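Local coordinates for protein cycloalternan-forming enzyme (Listeria monocytogenes serovar 1/2a, PDB 5F7U) that belongs to glycoside hydrolase family 31, as a large multidomain protein built round a TIM barrel with beta-rich domains and a family 6 carbohydrate-binding module, at residues T166-G171 against M329-L333; E218-S224 against Q239-M243; Y696-N700 against L812-N818; L826-P832 against E873-F879. The protein carries 1 engineered substitution. All coordinates share one frame; numbering follows the deposited sequence.

Interaction 1: residues T166-G171 against M329-L333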
loop_
_atom_site.group_PDB
_atom_site.type_symbol
_atom_site.label_atom_id
_atom_site.label_comp_id
_atom_site.label_asym_id
_atom_site.label_seq_id
_atom_site.Cartn_x
_atom_site.Cartn_y
_atom_site.Cartn_z
ATOM N N THR A 166 29.414 9.152 -21.760
ATOM C CA THR A 166 30.583 8.959 -22.648
ATOM C C THR A 166 30.215 8.502 -24.061
ATOM O O THR A 166 31.053 8.577 -24.971
ATOM C CB THR A 166 31.591 7.943 -22.081
ATOM O OG1 THR A 166 31.003 6.629 -22.081
ATOM C CG2 THR A 166 32.029 8.335 -20.657
ATOM N N GLY A 167 28.996 7.998 -24.227
ATOM C CA GLY A 167 28.537 7.415 -25.487
ATOM C C GLY A 167 29.075 6.017 -25.762
ATOM O O GLY A 167 28.826 5.461 -26.835
ATOM N N LYS A 168 29.786 5.430 -24.798
ATOM C CA LYS A 168 30.381 4.097 -24.954
ATOM C C LYS A 168 29.426 2.936 -24.678
ATOM O O LYS A 168 29.726 1.784 -25.022
ATOM C CB LYS A 168 31.646 3.963 -24.099
ATOM C CG LYS A 168 32.734 4.955 -24.475
ATOM C CD LYS A 168 33.987 4.755 -23.630
ATOM C CE LYS A 168 35.044 5.796 -23.965
ATOM N NZ LYS A 168 36.320 5.518 -23.246
ATOM N N GLU A 169 28.290 3.231 -24.053
ATOM C CA GLU A 169 27.268 2.215 -23.802
ATOM C C GLU A 169 26.141 2.360 -24.798
ATOM O O GLU A 169 25.998 3.408 -25.438
ATOM C CB GLU A 169 26.728 2.319 -22.370
ATOM C CG GLU A 169 27.769 2.025 -21.301
ATOM C CD GLU A 169 28.719 3.196 -21.090
ATOM O OE1 GLU A 169 28.256 4.361 -21.072
ATOM O OE2 GLU A 169 29.928 2.953 -20.967
ATOM N N THR A 170 25.359 1.294 -24.938
ATOM C CA THR A 170 24.257 1.264 -25.890
ATOM C C THR A 170 22.964 0.902 -25.170
ATOM O O THR A 170 22.938 -0.025 -24.368
ATOM C CB THR A 170 24.571 0.256 -27.008
ATOM O OG1 THR A 170 25.819 0.624 -27.608
ATOM C CG2 THR A 170 23.474 0.243 -28.087
ATOM N N GLY A 171 21.889 1.617 -25.489
ATOM C CA GLY A 171 20.566 1.319 -24.933
ATOM C C GLY A 171 19.954 -0.011 -25.381
ATOM O O GLY A 171 20.438 -0.659 -26.317
ATOM N N MET A 329 31.826 4.619 -14.693
ATOM C CA MET A 329 31.465 5.469 -15.830
ATOM C C MET A 329 30.649 4.725 -16.870
ATOM O O MET A 329 30.151 5.345 -17.798
ATOM C CB MET A 329 32.711 6.055 -16.492
ATOM C CG MET A 329 33.502 6.953 -15.556
ATOM S SD MET A 329 34.973 7.631 -16.322
ATOM C CE MET A 329 34.184 8.798 -17.424
ATOM N N THR A 330 30.509 3.410 -16.703
ATOM C CA THR A 330 29.743 2.581 -17.654
ATOM C C THR A 330 28.292 2.333 -17.211
ATOM O O THR A 330 27.530 1.690 -17.940
ATOM C CB THR A 330 30.454 1.233 -17.953
ATOM O OG1 THR A 330 30.408 0.393 -16.789
ATOM C CG2 THR A 330 31.896 1.465 -18.358
ATOM N N ASN A 331 27.903 2.842 -16.034
ATOM C CA ASN A 331 26.518 2.695 -15.543
ATOM C C ASN A 331 25.616 3.782 -16.138
ATOM O O ASN A 331 25.684 4.932 -15.686
ATOM C CB ASN A 331 26.454 2.828 -14.003
ATOM C CG ASN A 331 26.991 1.613 -13.259
ATOM O OD1 ASN A 331 27.154 0.533 -13.832
ATOM N ND2 ASN A 331 27.262 1.789 -11.947
ATOM N N MET A 332 24.818 3.449 -17.161
ATOM C CA MET A 332 23.890 4.428 -17.745
ATOM C C MET A 332 22.787 4.857 -16.768
ATOM O O MET A 332 22.356 4.074 -15.926
ATOM C CB MET A 332 23.214 3.848 -18.996
ATOM C CG MET A 332 24.144 3.702 -20.183
ATOM S SD MET A 332 23.193 3.349 -21.680
ATOM C CE MET A 332 22.720 1.663 -21.353
ATOM N N LEU A 333 22.315 6.096 -16.909
ATOM C CA LEU A 333 21.061 6.504 -16.286
ATOM C C LEU A 333 19.928 5.861 -17.078
ATOM O O LEU A 333 19.932 5.907 -18.295
ATOM C CB LEU A 333 20.939 8.040 -16.302
ATOM C CG LEU A 333 19.563 8.623 -15.929
ATOM C CD1 LEU A 333 19.232 8.352 -14.453
ATOM C CD2 LEU A 333 19.516 10.117 -16.202
HETATM O O HOH W 1 31.514 4.915 -20.253
HETATM O O HOH W 2 28.901 6.808 -19.951
#
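The carbonyl oxygen of M329 is gripped by two waters, and each of them hands on to the carboxylate of E169, an example of two loops joined through solvent. Water 1 lies 2.8 Å from M329 O and 2.6 Å from E169 OE2, while water 2 reaches E169 OE1 at 2.8 Å. T166 enters both bridges, with OG1 at water 1 and its backbone N at water 2. More acceptors surround these waters than they have protons, so the bonds probably share them. S164 OG holds E169 OE1 as well. E169 can serve the waters because its chain folds at the second torsion (chi2 77°), which swings the carboxylate over the backbone of T330, with OE2 3.3 Å from T330 CA. Nearer its root, E169 CB rests on M332 CG at 3.7 Å, and M332 CE goes on to T170 O. On the other flank T166 CG2 meets M329 CE at 3.9 Å, the two side chains crossing at about a right angle. An ST turn, K168 N to T166 OG1 at 3.2 Å, shapes the loop of T166. The contact lies at the surface, where the loop after strand 158-164 meets the one leading into its antiparallel partner, strand 333-338.

Interaction 2: residues E218-S224 against Q239-M243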
loop_
_atom_site.group_PDB
_atom_site.type_symbol
_atom_site.label_atom_id
_atom_site.label_comp_id
_atom_site.label_asym_id
_atom_site.label_seq_id
_atom_site.Cartn_x
_atom_site.Cartn_y
_atom_site.Cartn_z
ATOM N N GLU A 218 10.649 18.336 -19.641
ATOM C CA GLU A 218 11.842 18.830 -18.973
ATOM C C GLU A 218 11.778 20.326 -18.725
ATOM O O GLU A 218 11.001 21.054 -19.379
ATOM C CB GLU A 218 13.081 18.443 -19.775
ATOM C CG GLU A 218 13.419 16.955 -19.657
ATOM C CD GLU A 218 14.376 16.496 -20.755
ATOM O OE1 GLU A 218 14.652 17.284 -21.674
ATOM O OE2 GLU A 218 14.847 15.343 -20.695
ATOM N N TYR A 219 12.581 20.782 -17.768
ATOM C CA TYR A 219 12.580 22.183 -17.382
ATOM C C TYR A 219 12.937 23.091 -18.569
ATOM O O TYR A 219 13.728 22.695 -19.433
ATOM C CB TYR A 219 13.457 22.432 -16.153
ATOM C CG TYR A 219 13.012 23.644 -15.371
ATOM C CD1 TYR A 219 11.804 23.639 -14.648
ATOM C CD2 TYR A 219 13.780 24.811 -15.362
ATOM C CE1 TYR A 219 11.380 24.764 -13.947
ATOM C CE2 TYR A 219 13.371 25.942 -14.645
ATOM C CZ TYR A 219 12.167 25.919 -13.947
ATOM O OH TYR A 219 11.762 27.031 -13.238
ATOM N N THR A 220 12.291 24.264 -18.614
ATOM C CA THR A 220 12.206 25.111 -19.815
ATOM C C THR A 220 13.524 25.743 -20.210
ATOM O O THR A 220 13.705 26.107 -21.370
ATOM C CB THR A 220 11.137 26.229 -19.694
ATOM O OG1 THR A 220 10.889 26.803 -20.986
ATOM C CG2 THR A 220 11.575 27.345 -18.720
ATOM N N THR A 221 14.431 25.889 -19.250
ATOM C CA THR A 221 15.718 26.519 -19.515
ATOM C C THR A 221 16.652 25.484 -20.120
ATOM O O THR A 221 17.770 25.807 -20.529
ATOM C CB THR A 221 16.344 27.125 -18.241
ATOM O OG1 THR A 221 16.422 26.129 -17.226
ATOM C CG2 THR A 221 15.522 28.324 -17.739
ATOM N N ALA A 222 16.161 24.239 -20.178
ATOM C CA ALA A 222 16.884 23.081 -20.703
ATOM C C ALA A 222 18.212 22.933 -19.942
ATOM O O ALA A 222 18.278 23.359 -18.778
ATOM C CB ALA A 222 17.054 23.174 -22.220
ATOM N N ASN A 223 19.256 22.356 -20.558
ATOM C CA ASN A 223 20.403 21.826 -19.775
ATOM C C ASN A 223 19.904 21.127 -18.491
ATOM O O ASN A 223 20.435 21.294 -17.384
ATOM C CB ASN A 223 21.429 22.921 -19.472
ATOM C CG ASN A 223 21.919 23.608 -20.724
ATOM O OD1 ASN A 223 22.284 22.954 -21.707
ATOM N ND2 ASN A 223 21.904 24.940 -20.709
ATOM N N SER A 224 18.829 20.373 -18.657
ATOM C CA SER A 224 18.155 19.800 -17.510
ATOM C C SER A 224 18.847 18.482 -17.127
ATOM O O SER A 224 18.917 18.116 -15.947
ATOM C CB SER A 224 16.674 19.608 -17.850
ATOM O OG SER A 224 16.500 18.626 -18.865
ATOM N N GLN A 239 21.359 13.694 -12.861
ATOM C CA GLN A 239 20.104 14.413 -12.571
ATOM C C GLN A 239 19.321 14.696 -13.839
ATOM O O GLN A 239 19.894 14.773 -14.935
ATOM C CB GLN A 239 20.375 15.733 -11.817
ATOM C CG GLN A 239 21.070 16.804 -12.656
ATOM C CD GLN A 239 21.209 18.096 -11.877
ATOM O OE1 GLN A 239 20.256 18.865 -11.751
ATOM N NE2 GLN A 239 22.386 18.331 -11.323
ATOM N N ASN A 240 18.007 14.834 -13.674
ATOM C CA ASN A 240 17.185 15.518 -14.664
ATOM C C ASN A 240 16.166 16.410 -13.940
ATOM O O ASN A 240 15.898 16.227 -12.738
ATOM C CB ASN A 240 16.516 14.542 -15.641
ATOM C CG ASN A 240 16.219 15.193 -17.002
ATOM O OD1 ASN A 240 16.399 16.406 -17.179
ATOM N ND2 ASN A 240 15.774 14.397 -17.960
ATOM N N ASN A 241 15.655 17.397 -14.666
ATOM C CA ASN A 241 14.809 18.442 -14.109
ATOM C C ASN A 241 13.643 18.666 -15.025
ATOM O O ASN A 241 13.811 18.711 -16.243
ATOM C CB ASN A 241 15.609 19.750 -13.977
ATOM C CG ASN A 241 16.784 19.607 -13.016
ATOM O OD1 ASN A 241 16.653 19.876 -11.821
ATOM N ND2 ASN A 241 17.923 19.147 -13.529
ATOM N N PHE A 242 12.465 18.820 -14.422
ATOM C CA PHE A 242 11.188 18.810 -15.135
ATOM C C PHE A 242 10.315 19.979 -14.701
ATOM O O PHE A 242 10.429 20.445 -13.565
ATOM C CB PHE A 242 10.478 17.474 -14.864
ATOM C CG PHE A 242 11.299 16.266 -15.268
ATOM C CD1 PHE A 242 11.230 15.770 -16.582
ATOM C CD2 PHE A 242 12.158 15.636 -14.359
ATOM C CE1 PHE A 242 11.991 14.666 -16.971
ATOM C CE2 PHE A 242 12.930 14.531 -14.749
ATOM C CZ PHE A 242 12.838 14.049 -16.054
ATOM N N MET A 243 9.465 20.459 -15.610
ATOM C CA MET A 243 8.547 21.562 -15.316
ATOM C C MET A 243 7.276 20.984 -14.718
ATOM O O MET A 243 6.758 19.992 -15.229
ATOM C CB MET A 243 8.193 22.310 -16.590
ATOM C CG MET A 243 7.318 23.531 -16.341
ATOM S SD MET A 243 7.530 24.639 -17.726
ATOM C CE MET A 243 9.224 25.074 -17.383
#
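E218 reaches across to N240, and each carbon of its side chain meets something on the way. CB passes N241 O, and CG lies 3.8 Å from F242 CE1, approaching that ring obliquely. With the chain extended beyond CG, OE2 arrives at N240 ND2, 3.0 Å away in a nearly straight bond (170°). E218 OE2 lies in the amide plane of N240, whereas ND2 comes in from above the plane of the carboxylate. Y203 OH also holds OE2, and OE1 accepts from M205 N, which leaves the buried acid with little freedom to turn.

The other end of the same amide is equally engaged. N240 OD1 accepts from S224 OG at 2.8 Å, in the carbonyl plane, and from N241 N, which comes in above that plane. N241 then returns the grip: its ND2 meets S224 O at 2.8 Å on a lone pair, while a second, almost linear bond ties the same nitrogen to Q239 OE1. N241 OD1 accepts from S320 OG. Two asparagines thus clasp S224 by its hydroxyl and its carbonyl. Next to E218, Y219 N donates to N241 O at 2.9 Å, and M243 CE lies over one face of the Y219 ring.

Between E218 and S224 the chain leaves the regular pairing through a type I turn from Y219 to A222. The result is an interrupted beta hairpin of strands 214-229 and 235-243, its excursion sewn back by asparagine side chains, within the galactose mutarotase-like domain of a family 31 protein.

Interaction 3: residues Y696-N700 against L812-N818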
loop_
_atom_site.group_PDB
_atom_site.type_symbol
_atom_site.label_atom_id
_atom_site.label_comp_id
_atom_site.label_asym_id
_atom_site.label_seq_id
_atom_site.Cartn_x
_atom_site.Cartn_y
_atom_site.Cartn_z
ATOM N N TYR A 696 -16.530 -10.339 11.105
ATOM C CA TYR A 696 -17.525 -11.139 10.363
ATOM C C TYR A 696 -17.861 -10.491 9.032
ATOM O O TYR A 696 -18.001 -11.187 8.022
ATOM C CB TYR A 696 -18.806 -11.394 11.168
ATOM C CG TYR A 696 -18.620 -12.047 12.534
ATOM C CD1 TYR A 696 -17.461 -12.780 12.860
ATOM C CD2 TYR A 696 -19.645 -11.972 13.484
ATOM C CE1 TYR A 696 -17.307 -13.368 14.117
ATOM C CE2 TYR A 696 -19.507 -12.554 14.737
ATOM C CZ TYR A 696 -18.340 -13.246 15.045
ATOM O OH TYR A 696 -18.232 -13.807 16.292
ATOM N N THR A 697 -17.966 -9.162 9.018
ATOM C CA THR A 697 -18.172 -8.449 7.751
ATOM C C THR A 697 -17.058 -8.763 6.748
ATOM O O THR A 697 -17.337 -9.034 5.560
ATOM C CB THR A 697 -18.360 -6.918 7.948
ATOM O OG1 THR A 697 -19.536 -6.712 8.737
ATOM C CG2 THR A 697 -18.576 -6.223 6.613
ATOM N N ARG A 698 -15.805 -8.735 7.222
ATOM C CA ARG A 698 -14.673 -9.050 6.360
ATOM C C ARG A 698 -14.801 -10.484 5.821
ATOM O O ARG A 698 -14.571 -10.721 4.630
ATOM C CB ARG A 698 -13.325 -8.838 7.086
ATOM C CG ARG A 698 -12.122 -9.093 6.189
ATOM C CD ARG A 698 -10.827 -9.121 6.995
ATOM N NE ARG A 698 -9.652 -9.313 6.149
ATOM C CZ ARG A 698 -9.087 -8.358 5.409
ATOM N NH1 ARG A 698 -9.586 -7.122 5.356
ATOM N NH2 ARG A 698 -8.014 -8.648 4.691
ATOM N N MET A 699 -15.196 -11.419 6.680
ATOM C CA MET A 699 -15.403 -12.777 6.219
ATOM C C MET A 699 -16.575 -12.884 5.234
ATOM O O MET A 699 -16.492 -13.642 4.264
ATOM C CB MET A 699 -15.488 -13.775 7.376
ATOM C CG MET A 699 -14.206 -13.825 8.219
ATOM S SD MET A 699 -12.652 -14.072 7.327
ATOM C CE MET A 699 -12.744 -15.832 6.999
ATOM N N ASN A 700 -17.623 -12.086 5.444
ATOM C CA ASN A 700 -18.749 -12.032 4.476
ATOM C C ASN A 700 -18.268 -11.507 3.116
ATOM O O ASN A 700 -18.734 -11.944 2.064
ATOM C CB ASN A 700 -19.894 -11.118 4.951
ATOM C CG ASN A 700 -20.568 -11.581 6.237
ATOM O OD1 ASN A 700 -20.898 -10.741 7.082
ATOM N ND2 ASN A 700 -20.804 -12.887 6.393
ATOM N N LEU A 812 -24.916 -8.384 6.607
ATOM C CA LEU A 812 -23.486 -8.156 6.824
ATOM C C LEU A 812 -23.185 -8.222 8.320
ATOM O O LEU A 812 -23.991 -7.787 9.136
ATOM C CB LEU A 812 -23.062 -6.803 6.249
ATOM C CG LEU A 812 -23.080 -6.710 4.725
ATOM C CD1 LEU A 812 -22.884 -5.257 4.320
ATOM C CD2 LEU A 812 -22.020 -7.610 4.096
ATOM N N GLY A 813 -22.051 -8.807 8.676
ATOM C CA GLY A 813 -21.653 -8.900 10.079
ATOM C C GLY A 813 -22.112 -10.149 10.819
ATOM O O GLY A 813 -22.136 -10.160 12.044
ATOM N N GLN A 814 -22.473 -11.197 10.070
ATOM C CA GLN A 814 -22.876 -12.479 10.650
ATOM C C GLN A 814 -21.828 -13.537 10.335
ATOM O O GLN A 814 -21.398 -13.669 9.186
ATOM C CB GLN A 814 -24.270 -12.884 10.145
ATOM C CG GLN A 814 -25.313 -11.841 10.508
ATOM C CD GLN A 814 -26.694 -12.170 10.011
ATOM O OE1 GLN A 814 -26.874 -12.638 8.879
ATOM N NE2 GLN A 814 -27.688 -11.911 10.856
ATOM N N ASN A 815 -21.426 -14.273 11.368
ATOM C CA ASN A 815 -20.255 -15.158 11.346
ATOM C C ASN A 815 -20.419 -16.371 10.427
ATOM O O ASN A 815 -21.252 -17.242 10.688
ATOM C CB ASN A 815 -19.964 -15.614 12.784
ATOM C CG ASN A 815 -18.642 -16.347 12.930
ATOM O OD1 ASN A 815 -17.834 -16.406 12.012
ATOM N ND2 ASN A 815 -18.416 -16.898 14.112
ATOM N N VAL A 816 -19.618 -16.419 9.362
ATOM C CA VAL A 816 -19.560 -17.600 8.471
ATOM C C VAL A 816 -18.379 -18.539 8.763
ATOM O O VAL A 816 -18.169 -19.537 8.063
ATOM C CB VAL A 816 -19.547 -17.194 6.969
ATOM C CG1 VAL A 816 -20.883 -16.600 6.580
ATOM C CG2 VAL A 816 -18.394 -16.240 6.639
ATOM N N GLY A 817 -17.593 -18.206 9.782
ATOM C CA GLY A 817 -16.496 -19.072 10.218
ATOM C C GLY A 817 -15.297 -18.890 9.303
ATOM O O GLY A 817 -15.261 -17.961 8.493
ATOM N N ASN A 818 -14.318 -19.770 9.437
ATOM C CA ASN A 818 -13.079 -19.654 8.673
ATOM C C ASN A 818 -12.762 -20.880 7.818
ATOM O O ASN A 818 -11.608 -21.095 7.463
ATOM C CB ASN A 818 -11.883 -19.288 9.593
ATOM C CG ASN A 818 -11.547 -20.373 10.605
ATOM O OD1 ASN A 818 -12.175 -21.444 10.644
ATOM N ND2 ASN A 818 -10.554 -20.103 11.439
HETATM O O HOH W 3 -18.623 -13.810 8.734
#
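N815 lies flat on Y696: its CB stands 3.5 Å from the ring centroid, only 4° off the normal, in a CH-pi contact, and its amide plane runs within 2° of the ring plane. The ring edge faces G813 O, 3.4 Å from Y696 CD2. One helical turn on, the carboxamide of N700 reads the backbone of the loop. Its OD1 accepts from G813 N at 2.8 Å, nearly along the C=O axis, and weakly from Q814 N; its ND2 gives to Q814 O at 3.0 Å. Beside this polar patch M699 CB packs on V816 CG2 at 3.9 Å, and the doubly bent M699 chain carries CE to G817 O.

Water 3 joins the two segments further, lying 2.8 Å from Y696 O and accepting from V816 N. In the next shell, N815 has its CG anti to N (chi1 -170°), a setting that lays the amide on the ring while OD1 closes an Asx turn with G817 N. Y696 OH is tied to D391 O, and N805 O takes a further bond from N700 ND2. A magnesium ion sits about 5 Å from the side chain of V816.

Chemically, a primary amide suits this place because it offers acceptor and donor together: with OD1 facing N-H groups and ND2 facing carbonyls, the rotation of N700 is fixed, and the end of helix 687-700 is matched to the loop's own peptide groups.

Interaction 4: residues L826-P832 against E873-F879; sequences LTFRVYP and ETTMQVF
Strands 825-830 and 874-879 form the parallel pair inside a five-stranded mixed sheet, with strand 801-806 flanking one and strand 917-922 the other. L826 O receives T875 N at 2.9 Å, T875 O takes F828 N, and the ladder continues through Q877 to F879 N on V830 O. Water 5 links L826 O to T875 OG1, which Y810 OH also holds.

On the face bearing R829 and Q877, the arginine grips the amide side-on: NE at 2.8 Å and NH1 at 3.1 Å both donate to Q877 OE1, which lies in the guanidinium plane. Two bends along the arginine chain (chi2 and chi3 both 70°) curl it back over its neighbour, and NH2 meets Y831 OH in the same plane. Y810 O holds Q877 NE2. The opposite face, carrying F828, V830, M876 and V878, is largely apolar and turns toward strand 862-867, an arrangement consistent with a beta sandwich. Here M876 bends so that CE presses tightly on V830 CG2 at 3.4 Å, while SD makes an oblique Met-aromatic contact with the F828 ring. Past the strand end, P832 CG meets V878 CG1 at 3.6 Å, and Y831 CE1 lies over one face of the F879 ring.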
loop_
_atom_site.group_PDB
_atom_site.type_symbol
_atom_site.label_atom_id
_atom_site.label_comp_id
_atom_site.label_asym_id
_atom_site.label_seq_id
_atom_site.Cartn_x
_atom_site.Cartn_y
_atom_site.Cartn_z
ATOM N N LEU A 826 -23.396 -18.510 -0.939
ATOM C CA LEU A 826 -22.698 -17.623 -1.892
ATOM C C LEU A 826 -23.735 -16.646 -2.435
ATOM O O LEU A 826 -24.791 -17.065 -2.940
ATOM C CB LEU A 826 -22.050 -18.423 -3.008
ATOM C CG LEU A 826 -21.366 -17.686 -4.155
ATOM C CD1 LEU A 826 -20.164 -16.895 -3.662
ATOM C CD2 LEU A 826 -20.943 -18.735 -5.176
ATOM N N THR A 827 -23.414 -15.359 -2.323
ATOM C CA THR A 827 -24.363 -14.263 -2.511
ATOM C C THR A 827 -23.718 -13.191 -3.377
ATOM O O THR A 827 -22.514 -12.985 -3.277
ATOM C CB THR A 827 -24.800 -13.679 -1.148
ATOM O OG1 THR A 827 -25.400 -14.718 -0.358
ATOM C CG2 THR A 827 -25.827 -12.543 -1.294
ATOM N N PHE A 828 -24.497 -12.545 -4.250
ATOM C CA PHE A 828 -23.979 -11.409 -5.012
ATOM C C PHE A 828 -24.868 -10.210 -4.761
ATOM O O PHE A 828 -26.053 -10.231 -5.127
ATOM C CB PHE A 828 -23.904 -11.707 -6.519
ATOM C CG PHE A 828 -22.952 -12.812 -6.863
ATOM C CD1 PHE A 828 -23.368 -14.143 -6.806
ATOM C CD2 PHE A 828 -21.631 -12.527 -7.237
ATOM C CE1 PHE A 828 -22.480 -15.179 -7.092
ATOM C CE2 PHE A 828 -20.752 -13.558 -7.554
ATOM C CZ PHE A 828 -21.176 -14.883 -7.462
ATOM N N ARG A 829 -24.289 -9.191 -4.132
ATOM C CA ARG A 829 -24.956 -7.921 -3.896
ATOM C C ARG A 829 -24.795 -7.062 -5.149
ATOM O O ARG A 829 -23.679 -6.886 -5.638
ATOM C CB ARG A 829 -24.330 -7.241 -2.669
ATOM C CG ARG A 829 -24.884 -5.878 -2.280
ATOM C CD ARG A 829 -26.305 -5.925 -1.719
ATOM N NE ARG A 829 -26.406 -6.530 -0.389
ATOM C CZ ARG A 829 -26.148 -5.908 0.756
ATOM N NH1 ARG A 829 -26.341 -6.556 1.907
ATOM N NH2 ARG A 829 -25.713 -4.643 0.760
ATOM N N VAL A 830 -25.915 -6.536 -5.659
ATOM C CA VAL A 830 -25.965 -5.864 -6.954
ATOM C C VAL A 830 -26.637 -4.510 -6.795
ATOM O O VAL A 830 -27.740 -4.429 -6.247
ATOM C CB VAL A 830 -26.747 -6.716 -7.998
ATOM C CG1 VAL A 830 -26.880 -5.976 -9.331
ATOM C CG2 VAL A 830 -26.032 -8.061 -8.224
ATOM N N TYR A 831 -25.961 -3.464 -7.280
ATOM C CA TYR A 831 -26.514 -2.111 -7.341
ATOM C C TYR A 831 -26.701 -1.770 -8.814
ATOM O O TYR A 831 -25.778 -1.234 -9.445
ATOM C CB TYR A 831 -25.586 -1.113 -6.595
ATOM C CG TYR A 831 -25.487 -1.458 -5.128
ATOM C CD1 TYR A 831 -26.449 -1.005 -4.221
ATOM C CD2 TYR A 831 -24.464 -2.273 -4.657
ATOM C CE1 TYR A 831 -26.383 -1.343 -2.871
ATOM C CE2 TYR A 831 -24.378 -2.614 -3.310
ATOM C CZ TYR A 831 -25.351 -2.151 -2.430
ATOM O OH TYR A 831 -25.292 -2.483 -1.106
ATOM N N PRO A 832 -27.892 -2.097 -9.385
ATOM C CA PRO A 832 -28.048 -1.976 -10.838
ATOM C C PRO A 832 -27.879 -0.541 -11.331
ATOM O O PRO A 832 -28.442 0.397 -10.752
ATOM C CB PRO A 832 -29.489 -2.445 -11.092
ATOM C CG PRO A 832 -29.903 -3.192 -9.874
ATOM C CD PRO A 832 -29.136 -2.568 -8.736
ATOM N N GLU A 873 -25.325 -23.261 -5.174
ATOM C CA GLU A 873 -26.513 -22.406 -5.062
ATOM C C GLU A 873 -26.053 -20.948 -4.933
ATOM O O GLU A 873 -25.034 -20.663 -4.307
ATOM C CB GLU A 873 -27.289 -22.835 -3.824
ATOM C CG GLU A 873 -28.488 -22.004 -3.392
ATOM C CD GLU A 873 -29.169 -22.642 -2.191
ATOM O OE1 GLU A 873 -29.876 -23.652 -2.384
ATOM O OE2 GLU A 873 -28.985 -22.163 -1.053
ATOM N N THR A 874 -26.768 -20.040 -5.576
ATOM C CA THR A 874 -26.418 -18.628 -5.512
ATOM C C THR A 874 -27.616 -17.808 -5.063
ATOM O O THR A 874 -28.742 -18.128 -5.411
ATOM C CB THR A 874 -25.906 -18.083 -6.867
ATOM O OG1 THR A 874 -26.842 -18.407 -7.888
ATOM C CG2 THR A 874 -24.558 -18.676 -7.244
ATOM N N THR A 875 -27.359 -16.745 -4.307
ATOM C CA THR A 875 -28.395 -15.796 -3.927
ATOM C C THR A 875 -27.994 -14.414 -4.432
ATOM O O THR A 875 -26.934 -13.907 -4.069
ATOM C CB THR A 875 -28.601 -15.743 -2.398
ATOM O OG1 THR A 875 -28.945 -17.046 -1.894
ATOM C CG2 THR A 875 -29.706 -14.743 -2.024
ATOM N N MET A 876 -28.823 -13.814 -5.276
ATOM C CA MET A 876 -28.634 -12.407 -5.617
ATOM C C MET A 876 -29.301 -11.552 -4.537
ATOM O O MET A 876 -30.406 -11.877 -4.080
ATOM C CB MET A 876 -29.273 -12.052 -6.975
ATOM C CG MET A 876 -28.877 -12.913 -8.164
ATOM S SD MET A 876 -27.106 -12.991 -8.517
ATOM C CE MET A 876 -26.725 -11.287 -8.867
ATOM N N GLN A 877 -28.651 -10.455 -4.151
ATOM C CA GLN A 877 -29.334 -9.406 -3.395
ATOM C C GLN A 877 -29.310 -8.139 -4.233
ATOM O O GLN A 877 -28.298 -7.432 -4.294
ATOM C CB GLN A 877 -28.676 -9.141 -2.032
ATOM C CG GLN A 877 -28.765 -10.288 -1.029
ATOM C CD GLN A 877 -28.181 -9.929 0.324
ATOM O OE1 GLN A 877 -27.282 -9.081 0.436
ATOM N NE2 GLN A 877 -28.687 -10.585 1.375
ATOM N N VAL A 878 -30.437 -7.855 -4.874
ATOM C CA VAL A 878 -30.520 -6.752 -5.836
ATOM C C VAL A 878 -31.169 -5.539 -5.177
ATOM O O VAL A 878 -32.302 -5.625 -4.682
ATOM C CB VAL A 878 -31.332 -7.162 -7.095
ATOM C CG1 VAL A 878 -31.255 -6.087 -8.174
ATOM C CG2 VAL A 878 -30.863 -8.498 -7.651
ATOM N N PHE A 879 -30.480 -4.397 -5.239
ATOM C CA PHE A 879 -30.999 -3.125 -4.697
ATOM C C PHE A 879 -32.093 -2.637 -5.645
ATOM O O PHE A 879 -31.810 -2.310 -6.803
ATOM C CB PHE A 879 -29.843 -2.118 -4.591
ATOM C CG PHE A 879 -30.149 -0.870 -3.793
ATOM C CD1 PHE A 879 -30.583 -0.937 -2.459
ATOM C CD2 PHE A 879 -29.907 0.399 -4.358
ATOM C CE1 PHE A 879 -30.801 0.234 -1.710
ATOM C CE2 PHE A 879 -30.142 1.558 -3.625
ATOM C CZ PHE A 879 -30.574 1.482 -2.301
HETATM O O HOH W 4 -24.164 -21.176 -1.766
HETATM O O HOH W 5 -26.734 -18.761 -1.877
#

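How the interactions relate
The four contacts fall into two pairs on opposite sides of the chain's centre, their centres 54 to 58 Å apart from one pair to the other. Interactions 1 and 2 lie 20 Å apart, centre to centre, in the beta-rich region before the barrel. Along the chain, interaction 2 falls between the two segments of interaction 1, and strand 318-327, which precedes the loop of M329, pairs with strand 235-243. Interactions 3 and 4 come later, one after the other, with centres 16 Å apart. The first pair ties together strands and loops of that region, while interaction 3 holds helix 687-700 against the loop leading to strand 825-830, and interaction 4 pairs that strand within its sheet.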